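Local structure of cytochrome c, putative (Shewanella oneidensis, 1SP3) at residues Pro134-Cys139 with Asn178-Gln182; Leu99-Thr105 with Ile127-Ala133; Lys153-Asp158 with Trp396-Met401. The protein is an octaheme c-type cytochrome, a respiratory tetrathionate reductase that probably passes electrons through its covalently bound hemes. One frame throughout, in Å; residues are numbered along the deposited sequence.

Three contacts tie loops and helix ends to one another beside the hemes they hold, a worked example of how a multiheme cytochrome is built around its cofactors. Contact 2 closes first along the chain, joining helices 99-102 and 124-129. Contact 1 follows, between helices 136-143 and 181-184, about 13 Å from contact 2 centre to centre and touching it through N138 ND2 and D103 O. Contact 3, at the end of strand 387-397, has segments that alternate with those of contact 1; its centre is about 15 Å from that of contact 1 and about 26 Å from that of contact 2. C181 of contact 1 carries the heme whose iron H400 of contact 3 ligates, and Q182 binds the heme of contact 2.

Contact 1: Pro134-Cys139 with Asn178-Gln182; sequences PVRDNC and NFQCQ. With HEC (heme c), chain F.
R136, in the first turn of helix 136-143, lies against Q180 and F179 just ahead of helix 181-184. Its CB stands 4.0 Å from Q180 OE1, and CG comes closer to the same oxygen, at 3.5 Å. CD then passes F179 O at 3.3 Å, and a bend at chi3 (-56°) brings the guanidinium round so that NH1 donates to F179 O over 2.8 Å. That bond lies close to the guanidinium plane but meets the carbonyl from above its own plane. NH2 continues to A162 O, while Q180 OE1 sits over one face of the group. Q180, bent at chi2, aims the same OE1 at the helix start, where it accepts R136 N at 2.9 Å, nearly along the C=O axis. Q182 NE2 donates almost straight to P134 O (2.9 Å) and also binds a propionate of a neighbouring heme. Beside these links, on the heme side, C139 SG meets C181 SG at 3.6 Å; the two sulfurs are tied to different hemes, not to each other. The chemistry implies two heme sites probably held in relation by hydrogen bonds to carbonyl and amide oxygens, one from a guanidinium whose charge F179 O and A162 O probably stabilise.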
loop_
_atom_site.group_PDB
_atom_site.type_symbol
_atom_site.label_atom_id
_atom_site.label_comp_id
_atom_site.label_asym_id
_atom_site.label_seq_id
_atom_site.Cartn_x
_atom_site.Cartn_y
_atom_site.Cartn_z
ATOM N N PRO A 134 -5.980 16.643 -10.723
ATOM C CA PRO A 134 -5.167 16.170 -9.573
ATOM C C PRO A 134 -3.670 16.446 -9.830
ATOM O O PRO A 134 -3.181 16.275 -11.003
ATOM C CB PRO A 134 -5.351 14.625 -9.585
ATOM C CG PRO A 134 -6.861 14.425 -10.348
ATOM C CD PRO A 134 -6.769 15.575 -11.376
ATOM N N VAL A 135 -2.948 16.774 -8.758
ATOM C CA VAL A 135 -1.466 16.766 -8.754
ATOM C C VAL A 135 -0.951 15.760 -7.756
ATOM O O VAL A 135 -1.761 15.127 -7.028
ATOM C CB VAL A 135 -0.928 18.149 -8.425
ATOM C CG1 VAL A 135 -1.408 19.102 -9.486
ATOM C CG2 VAL A 135 -1.293 18.619 -6.946
ATOM N N ARG A 136 0.368 15.566 -7.683
ATOM C CA ARG A 136 0.876 14.558 -6.727
ATOM C C ARG A 136 0.264 14.660 -5.335
ATOM O O ARG A 136 -0.103 13.629 -4.680
ATOM C CB ARG A 136 2.389 14.580 -6.670
ATOM C CG ARG A 136 3.066 14.211 -8.017
ATOM C CD ARG A 136 4.603 14.339 -7.933
ATOM N NE ARG A 136 5.037 15.686 -7.516
ATOM C CZ ARG A 136 5.318 16.716 -8.346
ATOM N NH1 ARG A 136 5.201 16.548 -9.665
ATOM N NH2 ARG A 136 5.685 17.936 -7.845
ATOM N N ASP A 137 0.072 15.888 -4.875
ATOM C CA ASP A 137 -0.415 16.063 -3.493
ATOM C C ASP A 137 -1.857 15.565 -3.292
ATOM O O ASP A 137 -2.272 15.262 -2.169
ATOM C CB ASP A 137 -0.231 17.514 -3.016
ATOM C CG ASP A 137 0.141 17.601 -1.521
ATOM O OD1 ASP A 137 0.902 16.725 -1.001
ATOM O OD2 ASP A 137 -0.312 18.490 -0.744
ATOM N N ASN A 138 -2.658 15.489 -4.358
ATOM C CA ASN A 138 -3.992 14.956 -4.177
ATOM C C ASN A 138 -3.903 13.433 -3.940
ATOM O O ASN A 138 -4.498 12.928 -3.000
ATOM C CB ASN A 138 -4.890 15.274 -5.358
ATOM C CG ASN A 138 -5.088 16.758 -5.565
ATOM O OD1 ASN A 138 -4.461 17.376 -6.467
ATOM N ND2 ASN A 138 -6.000 17.349 -4.771
ATOM N N CYS A 139 -3.172 12.706 -4.793
ATOM C CA CYS A 139 -3.035 11.258 -4.634
ATOM C C CYS A 139 -2.452 11.007 -3.274
ATOM O O CYS A 139 -2.902 10.138 -2.615
ATOM C CB CYS A 139 -2.135 10.629 -5.726
ATOM S SG CYS A 139 -2.721 11.183 -7.335
ATOM N N ASN A 178 9.174 16.634 -13.363
ATOM C CA ASN A 178 7.973 17.110 -12.750
ATOM C C ASN A 178 6.701 16.294 -13.096
ATOM O O ASN A 178 5.584 16.854 -13.350
ATOM C CB ASN A 178 7.775 18.580 -13.166
ATOM C CG ASN A 178 6.673 19.234 -12.396
ATOM O OD1 ASN A 178 6.014 20.157 -12.908
ATOM N ND2 ASN A 178 6.433 18.751 -11.170
ATOM N N PHE A 179 6.845 14.980 -13.167
ATOM C CA PHE A 179 5.656 14.198 -13.537
ATOM C C PHE A 179 4.598 14.275 -12.434
ATOM O O PHE A 179 4.951 14.226 -11.252
ATOM C CB PHE A 179 5.979 12.725 -13.690
ATOM C CG PHE A 179 6.642 12.352 -14.968
ATOM C CD1 PHE A 179 7.036 13.314 -15.911
ATOM C CD2 PHE A 179 6.922 11.008 -15.212
ATOM C CE1 PHE A 179 7.676 12.934 -17.063
ATOM C CE2 PHE A 179 7.562 10.630 -16.336
ATOM C CZ PHE A 179 7.914 11.609 -17.293
ATOM N N GLN A 180 3.329 14.363 -12.812
ATOM C CA GLN A 180 2.241 14.053 -11.851
ATOM C C GLN A 180 2.036 12.562 -11.882
ATOM O O GLN A 180 2.476 11.958 -12.869
ATOM C CB GLN A 180 0.915 14.732 -12.293
ATOM C CG GLN A 180 1.106 16.300 -12.492
ATOM C CD GLN A 180 1.738 16.974 -11.274
ATOM O OE1 GLN A 180 1.551 16.540 -10.100
ATOM N NE2 GLN A 180 2.448 18.044 -11.521
ATOM N N CYS A 181 1.296 11.965 -10.917
ATOM C CA CYS A 181 1.181 10.536 -10.848
ATOM C C CYS A 181 0.553 9.950 -12.089
ATOM O O CYS A 181 1.036 8.912 -12.567
ATOM C CB CYS A 181 0.326 10.120 -9.657
ATOM S SG CYS A 181 0.766 10.847 -8.084
ATOM N N GLN A 182 -0.514 10.624 -12.597
ATOM C CA GLN A 182 -1.203 10.175 -13.805
ATOM C C GLN A 182 -0.382 10.340 -15.071
ATOM O O GLN A 182 -0.802 9.833 -16.078
ATOM C CB GLN A 182 -2.583 10.838 -14.021
ATOM C CG GLN A 182 -2.476 12.362 -14.318
ATOM C CD GLN A 182 -2.525 13.262 -13.080
ATOM O OE1 GLN A 182 -1.981 12.933 -11.997
ATOM N NE2 GLN A 182 -3.212 14.383 -13.214
HETATM FE FE HEC F . -5.089 5.390 -4.853
HETATM C CHA HEC F . -4.957 2.008 -4.813
HETATM C CHB HEC F . -3.196 5.375 -7.697
HETATM C CHC HEC F . -5.697 8.708 -5.232
HETATM C CHD HEC F . -6.649 5.332 -1.814
HETATM N NA HEC F . -4.236 3.975 -6.023
HETATM C C1A HEC F . -4.253 2.647 -5.802
HETATM C C2A HEC F . -3.570 1.953 -6.856
HETATM C C3A HEC F . -3.102 2.881 -7.689
HETATM C C4A HEC F . -3.493 4.162 -7.173
HETATM C CMA HEC F . -2.200 2.609 -8.928
HETATM C CAA HEC F . -3.361 0.368 -6.901
HETATM C CBA HEC F . -4.357 -0.361 -7.804
HETATM C CGA HEC F . -5.504 -0.894 -6.970
HETATM O O1A HEC F . -6.613 -1.139 -7.538
HETATM O O2A HEC F . -5.284 -1.168 -5.751
HETATM N NB HEC F . -4.524 6.776 -6.219
HETATM C C1B HEC F . -3.758 6.572 -7.310
HETATM C C2B HEC F . -3.499 7.841 -7.949
HETATM C C3B HEC F . -4.147 8.777 -7.263
HETATM C C4B HEC F . -4.841 8.108 -6.176
HETATM C CMB HEC F . -2.580 7.885 -9.200
HETATM C CAB HEC F . -4.368 10.288 -7.602
HETATM C CBB HEC F . -4.913 10.528 -8.857
HETATM N NC HEC F . -5.979 6.754 -3.769
HETATM C C1C HEC F . -6.146 8.112 -4.089
HETATM C C2C HEC F . -6.744 8.758 -2.962
HETATM C C3C HEC F . -7.030 7.817 -2.061
HETATM C C4C HEC F . -6.560 6.532 -2.510
HETATM C CMC HEC F . -7.015 10.278 -2.808
HETATM C CAC HEC F . -7.708 8.122 -0.729
HETATM C CBC HEC F . -8.996 8.671 -0.725
HETATM N ND HEC F . -5.627 3.930 -3.480
HETATM C C1D HEC F . -6.304 4.105 -2.283
HETATM C C2D HEC F . -6.639 2.847 -1.688
HETATM C C3D HEC F . -6.174 1.832 -2.667
HETATM C C4D HEC F . -5.553 2.586 -3.743
HETATM C CMD HEC F . -7.358 2.473 -0.360
HETATM C CAD HEC F . -6.297 0.284 -2.558
HETATM C CBD HEC F . -7.584 0.031 -3.316
HETATM C CGD HEC F . -7.930 -1.451 -3.245
HETATM O O1D HEC F . -7.314 -2.207 -4.035
HETATM O O2D HEC F . -8.788 -1.917 -2.428
#

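Contact 2: Leu99-Thr105 with Ile127-Ala133. With HEC (heme c), chain E.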
loop_
_atom_site.group_PDB
_atom_site.type_symbol
_atom_site.label_atom_id
_atom_site.label_comp_id
_atom_site.label_asym_id
_atom_site.label_seq_id
_atom_site.Cartn_x
_atom_site.Cartn_y
_atom_site.Cartn_z
ATOM N N LEU A 99 -13.821 15.681 -4.091
ATOM C CA LEU A 99 -12.830 16.699 -3.739
ATOM C C LEU A 99 -11.426 16.204 -3.393
ATOM O O LEU A 99 -10.429 16.959 -3.591
ATOM C CB LEU A 99 -13.380 17.493 -2.555
ATOM C CG LEU A 99 -14.771 18.032 -2.853
ATOM C CD1 LEU A 99 -15.348 18.574 -1.508
ATOM C CD2 LEU A 99 -14.752 19.120 -3.989
ATOM N N ILE A 100 -11.335 14.987 -2.850
ATOM C CA ILE A 100 -10.047 14.538 -2.396
ATOM C C ILE A 100 -9.022 14.470 -3.584
ATOM O O ILE A 100 -7.851 14.847 -3.430
ATOM C CB ILE A 100 -10.159 13.246 -1.568
ATOM C CG1 ILE A 100 -8.802 12.795 -0.964
ATOM C CG2 ILE A 100 -10.751 12.135 -2.387
ATOM C CD1 ILE A 100 -8.494 13.562 0.234
ATOM N N CYS A 101 -9.445 14.083 -4.777
ATOM C CA CYS A 101 -8.478 14.048 -5.882
ATOM C C CYS A 101 -8.388 15.336 -6.661
ATOM O O CYS A 101 -7.460 15.526 -7.413
ATOM C CB CYS A 101 -8.793 12.924 -6.862
ATOM S SG CYS A 101 -8.635 11.271 -6.075
ATOM N N HIS A 102 -9.393 16.166 -6.544
ATOM C CA HIS A 102 -9.546 17.329 -7.442
ATOM C C HIS A 102 -9.383 18.680 -6.773
ATOM O O HIS A 102 -9.367 19.682 -7.467
ATOM C CB HIS A 102 -10.900 17.243 -8.166
ATOM C CG HIS A 102 -10.949 16.136 -9.199
ATOM N ND1 HIS A 102 -10.118 16.113 -10.296
ATOM C CD2 HIS A 102 -11.732 15.040 -9.313
ATOM C CE1 HIS A 102 -10.372 15.050 -11.044
ATOM N NE2 HIS A 102 -11.377 14.402 -10.489
ATOM N N ASP A 103 -9.251 18.705 -5.441
ATOM C CA ASP A 103 -8.962 19.967 -4.740
ATOM C C ASP A 103 -7.611 20.631 -5.116
ATOM O O ASP A 103 -6.560 20.000 -4.992
ATOM C CB ASP A 103 -9.014 19.777 -3.211
ATOM C CG ASP A 103 -8.526 21.015 -2.470
ATOM O OD1 ASP A 103 -7.671 20.857 -1.555
ATOM O OD2 ASP A 103 -8.927 22.160 -2.800
ATOM N N THR A 104 -7.622 21.915 -5.522
ATOM C CA THR A 104 -6.372 22.551 -5.874
ATOM C C THR A 104 -5.937 23.524 -4.777
ATOM O O THR A 104 -4.937 24.137 -4.906
ATOM C CB THR A 104 -6.445 23.306 -7.214
ATOM O OG1 THR A 104 -7.439 24.347 -7.129
ATOM C CG2 THR A 104 -6.956 22.398 -8.321
ATOM N N THR A 105 -6.706 23.670 -3.701
ATOM C CA THR A 105 -6.350 24.739 -2.773
ATOM C C THR A 105 -5.338 24.241 -1.746
ATOM O O THR A 105 -4.747 25.041 -1.075
ATOM C CB THR A 105 -7.575 25.222 -1.996
ATOM O OG1 THR A 105 -8.118 24.080 -1.280
ATOM C CG2 THR A 105 -8.694 25.762 -2.947
ATOM N N ILE A 127 -13.440 25.348 -1.797
ATOM C CA ILE A 127 -12.783 24.151 -2.325
ATOM C C ILE A 127 -13.480 23.695 -3.623
ATOM O O ILE A 127 -12.799 23.465 -4.627
ATOM C CB ILE A 127 -12.777 23.058 -1.273
ATOM C CG1 ILE A 127 -11.837 23.493 -0.106
ATOM C CG2 ILE A 127 -12.476 21.643 -1.909
ATOM C CD1 ILE A 127 -11.863 22.641 1.151
ATOM N N ALA A 128 -14.809 23.548 -3.594
ATOM C CA ALA A 128 -15.569 23.081 -4.762
ATOM C C ALA A 128 -15.364 23.961 -5.977
ATOM O O ALA A 128 -15.275 23.444 -7.058
ATOM C CB ALA A 128 -17.034 23.052 -4.481
ATOM N N GLN A 129 -15.321 25.291 -5.797
ATOM C CA GLN A 129 -15.166 26.214 -6.914
ATOM C C GLN A 129 -13.803 26.109 -7.560
ATOM O O GLN A 129 -13.653 26.349 -8.793
ATOM C CB GLN A 129 -15.364 27.642 -6.439
ATOM C CG GLN A 129 -16.812 27.970 -6.136
ATOM C CD GLN A 129 -16.931 29.208 -5.290
ATOM O OE1 GLN A 129 -17.707 29.220 -4.338
ATOM N NE2 GLN A 129 -16.152 30.258 -5.627
ATOM N N ASN A 130 -12.807 25.727 -6.759
ATOM C CA ASN A 130 -11.456 25.688 -7.292
ATOM C C ASN A 130 -10.917 24.340 -7.806
ATOM O O ASN A 130 -9.765 24.217 -8.129
ATOM C CB ASN A 130 -10.535 26.313 -6.298
ATOM C CG ASN A 130 -10.739 27.832 -6.252
ATOM O OD1 ASN A 130 -10.200 28.515 -7.108
ATOM N ND2 ASN A 130 -11.619 28.345 -5.303
ATOM N N VAL A 131 -11.801 23.360 -7.885
ATOM C CA VAL A 131 -11.500 21.964 -8.212
ATOM C C VAL A 131 -10.821 21.947 -9.598
ATOM O O VAL A 131 -11.123 22.776 -10.470
ATOM C CB VAL A 131 -12.893 21.360 -8.115
ATOM C CG1 VAL A 131 -13.508 20.872 -9.354
ATOM C CG2 VAL A 131 -13.161 20.590 -6.809
ATOM N N GLY A 132 -9.896 21.021 -9.811
ATOM C CA GLY A 132 -9.282 20.873 -11.110
ATOM C C GLY A 132 -8.491 19.548 -11.205
ATOM O O GLY A 132 -8.799 18.575 -10.492
ATOM N N ALA A 133 -7.455 19.531 -12.047
ATOM C CA ALA A 133 -6.782 18.279 -12.339
ATOM C C ALA A 133 -5.968 17.928 -11.101
ATOM O O ALA A 133 -5.435 18.845 -10.430
ATOM C CB ALA A 133 -5.931 18.431 -13.603
HETATM FE FE HEC E . -11.988 12.739 -11.312
HETATM C CHA HEC E . -10.618 13.420 -14.384
HETATM C CHB HEC E . -14.643 14.695 -12.209
HETATM C CHC HEC E . -13.528 11.747 -8.453
HETATM C CHD HEC E . -9.207 11.147 -10.251
HETATM N NA HEC E . -12.517 13.889 -12.982
HETATM C C1A HEC E . -11.819 13.997 -14.150
HETATM C C2A HEC E . -12.555 14.819 -15.123
HETATM C C3A HEC E . -13.693 15.157 -14.543
HETATM C C4A HEC E . -13.682 14.553 -13.183
HETATM C CMA HEC E . -14.840 16.010 -15.182
HETATM C CAA HEC E . -12.102 15.177 -16.566
HETATM C CBA HEC E . -11.940 13.866 -17.399
HETATM C CGA HEC E . -13.222 13.046 -17.366
HETATM O O1A HEC E . -14.237 13.712 -17.686
HETATM O O2A HEC E . -13.242 11.776 -17.073
HETATM N NB HEC E . -13.685 13.125 -10.537
HETATM C C1B HEC E . -14.653 13.946 -11.030
HETATM C C2B HEC E . -15.773 13.866 -10.130
HETATM C C3B HEC E . -15.457 13.055 -9.132
HETATM C C4B HEC E . -14.141 12.583 -9.337
HETATM C CMB HEC E . -17.109 14.672 -10.295
HETATM C CAB HEC E . -16.377 12.620 -7.933
HETATM C CBB HEC E . -17.626 12.083 -8.113
HETATM N NC HEC E . -11.457 11.593 -9.618
HETATM C C1C HEC E . -12.234 11.347 -8.542
HETATM C C2C HEC E . -11.466 10.606 -7.560
HETATM C C3C HEC E . -10.242 10.413 -8.050
HETATM C C4C HEC E . -10.245 11.040 -9.384
HETATM C CMC HEC E . -12.044 10.151 -6.202
HETATM C CAC HEC E . -8.978 9.712 -7.407
HETATM C CBC HEC E . -8.977 8.587 -6.667
HETATM N ND HEC E . -10.235 12.353 -12.176
HETATM C C1D HEC E . -9.199 11.667 -11.526
HETATM C C2D HEC E . -8.103 11.576 -12.409
HETATM C C3D HEC E . -8.586 12.221 -13.711
HETATM C C4D HEC E . -9.879 12.718 -13.454
HETATM C CMD HEC E . -6.700 10.887 -12.167
HETATM C CAD HEC E . -7.794 12.421 -15.005
HETATM C CBD HEC E . -6.874 13.609 -14.731
HETATM C CGD HEC E . -5.889 13.950 -15.829
HETATM O O1D HEC E . -4.910 14.695 -15.530
HETATM O O2D HEC E . -6.088 13.479 -16.981
HETATM O O HOH W 1 -10.269 23.000 -4.868
#
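H102 and G132 exchange two hydrogen bonds, one between backbones and one from the imidazole, beside a c-type heme: H102 closes the CXXCH heme-binding motif, in which C101 SG is bonded to the porphyrin and H102 NE2 to its iron, with H190 as the other axial ligand. G132 N donates to H102 O at 2.8 Å, in the plane of that carbonyl, and H102 ND1 returns a 2.8 Å bond to G132 O. The second bond lies near the imidazole plane at the ring edge, so it probably restrains the rotation of the ring about its bond to the iron and would be expected to make it a somewhat stronger electron donor. Further along, T104 OG1 donates to N130 O; its chi1 of 61° sets the hydroxyl between the backbone N and carbonyl carbon and leaves T104 CG2 packed 3.6 Å from G132 N. Apolar packing is centred on L99, whose CD2 touches V131 CG2 at 3.6 Å and I127 CG2 at 4.0 Å, the L99 side chain crossing each of the other two at about a right angle. Within the first segment D103 makes an Asx turn: D103 OD2 accepts T105 N from above the carboxylate plane and T105 OG1 on its syn lone pair. One water joins the segments there, donating to D103 OD2 and I127 O, each at 2.6 Å, while accepting from T104 N.

Contact 3: Lys153-Asp158 with Trp396-Met401. With HEC (heme c), chain G.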
loop_
_atom_site.group_PDB
_atom_site.type_symbol
_atom_site.label_atom_id
_atom_site.label_comp_id
_atom_site.label_asym_id
_atom_site.label_seq_id
_atom_site.Cartn_x
_atom_site.Cartn_y
_atom_site.Cartn_z
ATOM N N LYS A 153 4.502 3.626 4.757
ATOM C CA LYS A 153 4.079 2.233 4.806
ATOM C C LYS A 153 4.671 1.354 3.638
ATOM O O LYS A 153 5.395 0.349 3.881
ATOM C CB LYS A 153 2.546 2.166 4.903
ATOM C CG LYS A 153 2.043 1.080 5.784
ATOM C CD LYS A 153 0.696 0.584 5.285
ATOM C CE LYS A 153 0.800 -0.534 4.213
ATOM N NZ LYS A 153 -0.305 -0.412 3.198
ATOM N N HIS A 154 4.323 1.701 2.390
ATOM C CA HIS A 154 5.288 1.632 1.279
ATOM C C HIS A 154 6.287 2.777 1.591
ATOM O O HIS A 154 5.916 3.958 1.736
ATOM C CB HIS A 154 4.628 1.977 -0.054
ATOM C CG HIS A 154 4.129 0.795 -0.829
ATOM N ND1 HIS A 154 4.955 0.007 -1.608
ATOM C CD2 HIS A 154 2.874 0.307 -0.999
ATOM C CE1 HIS A 154 4.230 -0.923 -2.216
ATOM N NE2 HIS A 154 2.966 -0.767 -1.860
ATOM N N GLY A 155 7.544 2.438 1.727
ATOM C CA GLY A 155 8.513 3.465 1.971
ATOM C C GLY A 155 8.981 4.161 0.715
ATOM O O GLY A 155 9.877 4.989 0.843
ATOM N N ASP A 156 8.398 3.847 -0.448
ATOM C CA ASP A 156 8.749 4.535 -1.715
ATOM C C ASP A 156 7.896 5.775 -2.102
ATOM O O ASP A 156 8.086 6.380 -3.150
ATOM C CB ASP A 156 8.936 3.554 -2.931
ATOM C CG ASP A 156 7.642 2.915 -3.427
ATOM O OD1 ASP A 156 7.581 2.459 -4.616
ATOM O OD2 ASP A 156 6.607 2.804 -2.750
ATOM N N LEU A 157 6.903 6.112 -1.309
ATOM C CA LEU A 157 6.107 7.314 -1.615
ATOM C C LEU A 157 6.004 8.070 -0.292
ATOM O O LEU A 157 5.318 7.639 0.630
ATOM C CB LEU A 157 4.723 6.915 -2.102
ATOM C CG LEU A 157 4.496 6.336 -3.508
ATOM C CD1 LEU A 157 3.018 6.070 -3.807
ATOM C CD2 LEU A 157 5.064 7.198 -4.609
ATOM N N ASP A 158 6.717 9.175 -0.191
ATOM C CA ASP A 158 6.805 9.911 1.056
ATOM C C ASP A 158 6.156 11.323 0.924
ATOM O O ASP A 158 5.795 11.726 -0.204
ATOM C CB ASP A 158 8.247 9.818 1.622
ATOM C CG ASP A 158 9.128 11.038 1.351
ATOM O OD1 ASP A 158 9.379 11.468 0.180
ATOM O OD2 ASP A 158 9.700 11.640 2.323
ATOM N N TRP A 396 5.870 -5.824 -0.179
ATOM C CA TRP A 396 5.268 -4.824 -1.054
ATOM C C TRP A 396 6.313 -4.461 -2.057
ATOM O O TRP A 396 7.474 -4.259 -1.680
ATOM C CB TRP A 396 4.967 -3.482 -0.340
ATOM C CG TRP A 396 3.832 -3.495 0.566
ATOM C CD1 TRP A 396 2.511 -3.185 0.296
ATOM C CD2 TRP A 396 3.893 -3.853 1.919
ATOM N NE1 TRP A 396 1.759 -3.317 1.447
ATOM C CE2 TRP A 396 2.586 -3.747 2.450
ATOM C CE3 TRP A 396 4.916 -4.297 2.741
ATOM C CZ2 TRP A 396 2.287 -4.097 3.774
ATOM C CZ3 TRP A 396 4.640 -4.610 4.008
ATOM C CH2 TRP A 396 3.320 -4.489 4.544
ATOM N N ARG A 397 5.865 -4.265 -3.293
ATOM C CA ARG A 397 6.724 -3.907 -4.408
ATOM C C ARG A 397 7.249 -2.498 -4.223
ATOM O O ARG A 397 6.513 -1.632 -3.786
ATOM C CB ARG A 397 5.919 -3.910 -5.702
ATOM C CG ARG A 397 5.445 -5.302 -6.022
ATOM C CD ARG A 397 4.902 -5.438 -7.370
ATOM N NE ARG A 397 5.964 -5.002 -8.325
ATOM C CZ ARG A 397 5.708 -4.660 -9.593
ATOM N NH1 ARG A 397 4.456 -4.687 -10.054
ATOM N NH2 ARG A 397 6.690 -4.269 -10.393
ATOM N N ILE A 398 8.451 -2.263 -4.712
ATOM C CA ILE A 398 9.015 -0.948 -4.723
ATOM C C ILE A 398 9.059 -0.490 -6.187
ATOM O O ILE A 398 9.747 -1.077 -6.965
ATOM C CB ILE A 398 10.455 -1.004 -4.142
ATOM C CG1 ILE A 398 10.439 -1.307 -2.621
ATOM C CG2 ILE A 398 11.128 0.321 -4.356
ATOM C CD1 ILE A 398 9.616 -0.156 -1.904
ATOM N N ASN A 399 8.430 0.644 -6.519
ATOM C CA ASN A 399 8.361 1.138 -7.873
ATOM C C ASN A 399 8.716 2.592 -8.083
ATOM O O ASN A 399 8.878 2.995 -9.255
ATOM C CB ASN A 399 6.959 0.896 -8.500
ATOM C CG ASN A 399 6.656 -0.599 -8.679
ATOM O OD1 ASN A 399 7.128 -1.276 -9.601
ATOM N ND2 ASN A 399 5.845 -1.097 -7.781
ATOM N N HIS A 400 8.773 3.373 -7.015
ATOM C CA HIS A 400 9.002 4.827 -7.070
ATOM C C HIS A 400 10.377 5.187 -6.488
ATOM O O HIS A 400 11.053 4.287 -6.026
ATOM C CB HIS A 400 7.831 5.611 -6.465
ATOM C CG HIS A 400 6.514 5.093 -6.948
ATOM N ND1 HIS A 400 5.860 4.035 -6.331
ATOM C CD2 HIS A 400 5.799 5.378 -8.064
ATOM C CE1 HIS A 400 4.775 3.724 -7.033
ATOM N NE2 HIS A 400 4.708 4.530 -8.078
ATOM N N MET A 401 10.768 6.486 -6.521
ATOM C CA MET A 401 12.093 6.912 -6.117
ATOM C C MET A 401 13.198 6.396 -7.063
ATOM O O MET A 401 14.350 6.166 -6.644
ATOM C CB MET A 401 12.432 6.531 -4.655
ATOM C CG MET A 401 11.500 7.214 -3.613
ATOM S SD MET A 401 11.821 6.815 -1.821
ATOM C CE MET A 401 10.720 8.079 -1.100
HETATM FE FE HEC G . 3.056 4.604 -9.316
HETATM C CHA HEC G . 2.710 1.219 -8.917
HETATM C CHB HEC G . 0.891 5.120 -6.807
HETATM C CHC HEC G . 3.670 8.040 -9.537
HETATM C CHD HEC G . 5.104 4.112 -11.977
HETATM N NA HEC G . 2.005 3.402 -8.012
HETATM C C1A HEC G . 1.976 2.034 -8.070
HETATM C C2A HEC G . 1.072 1.568 -7.076
HETATM C C3A HEC G . 0.572 2.642 -6.473
HETATM C C4A HEC G . 1.186 3.819 -7.057
HETATM C CMA HEC G . -0.441 2.650 -5.314
HETATM C CAA HEC G . 0.802 0.079 -6.778
HETATM C CBA HEC G . 1.934 -0.328 -5.785
HETATM C CGA HEC G . 1.568 -1.727 -5.301
HETATM O O1A HEC G . 0.546 -1.825 -4.540
HETATM O O2A HEC G . 2.256 -2.747 -5.673
HETATM N NB HEC G . 2.415 6.237 -8.425
HETATM C C1B HEC G . 1.480 6.221 -7.387
HETATM C C2B HEC G . 1.300 7.565 -6.904
HETATM C C3B HEC G . 2.092 8.365 -7.645
HETATM C C4B HEC G . 2.777 7.564 -8.614
HETATM C CMB HEC G . 0.349 7.976 -5.736
HETATM C CAB HEC G . 2.282 9.916 -7.475
HETATM C CBB HEC G . 2.760 10.387 -6.265
HETATM N NC HEC G . 4.179 5.861 -10.514
HETATM C C1C HEC G . 4.219 7.228 -10.462
HETATM C C2C HEC G . 5.006 7.681 -11.539
HETATM C C3C HEC G . 5.414 6.578 -12.212
HETATM C C4C HEC G . 4.878 5.433 -11.576
HETATM C CMC HEC G . 5.246 9.221 -11.773
HETATM C CAC HEC G . 6.262 6.489 -13.543
HETATM C CBC HEC G . 7.404 7.265 -13.682
HETATM N ND HEC G . 3.782 2.968 -10.297
HETATM C C1D HEC G . 4.651 2.950 -11.380
HETATM C C2D HEC G . 4.993 1.601 -11.783
HETATM C C3D HEC G . 4.216 0.741 -10.901
HETATM C C4D HEC G . 3.537 1.648 -9.958
HETATM C CMD HEC G . 5.947 1.077 -12.959
HETATM C CAD HEC G . 4.179 -0.830 -10.923
HETATM C CBD HEC G . 2.763 -1.125 -11.451
HETATM C CGD HEC G . 2.651 -1.171 -12.961
HETATM O O1D HEC G . 1.545 -1.436 -13.445
HETATM O O2D HEC G . 3.686 -1.051 -13.698
HETATM O O HOH W 2 5.092 0.304 -5.577
#
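A type I beta turn from H154 to L157 brings D156 CA within 5.4 Å of H400 CA, just past the end of strand 387-397. With its CG set between the backbone N and the carbonyl carbon (chi1 70°), D156 directs OD1 into a cluster of three donors. N399 N and H400 N, each at 2.8 Å, reach it on the anti side, somewhat out of the carboxylate plane; H400 ND1, at 2.9 Å, comes from above that plane. Exchanging D156 for alanine removes the shared oxygen and would probably leave these three donors without their mate and the H400 ring freer to turn on its iron. Over one face of that ring lies L157 CD2, a CH-pi contact 3.8 Å from the centroid, and over the opposite face N399 CB. At the start of the turn, W396 sets its edge to the face of the poorly ordered H154 in a T-shaped pair, planes at 68°. W396 NE1 and K153 NZ both bind a propionate of another heme. H400 NE2 ligates the iron opposite H185; the site is a bis-histidine c-type heme, with D156 as a second-shell carboxylate hydrogen-bonded to ND1 of one axial ligand, which it is likely to orient.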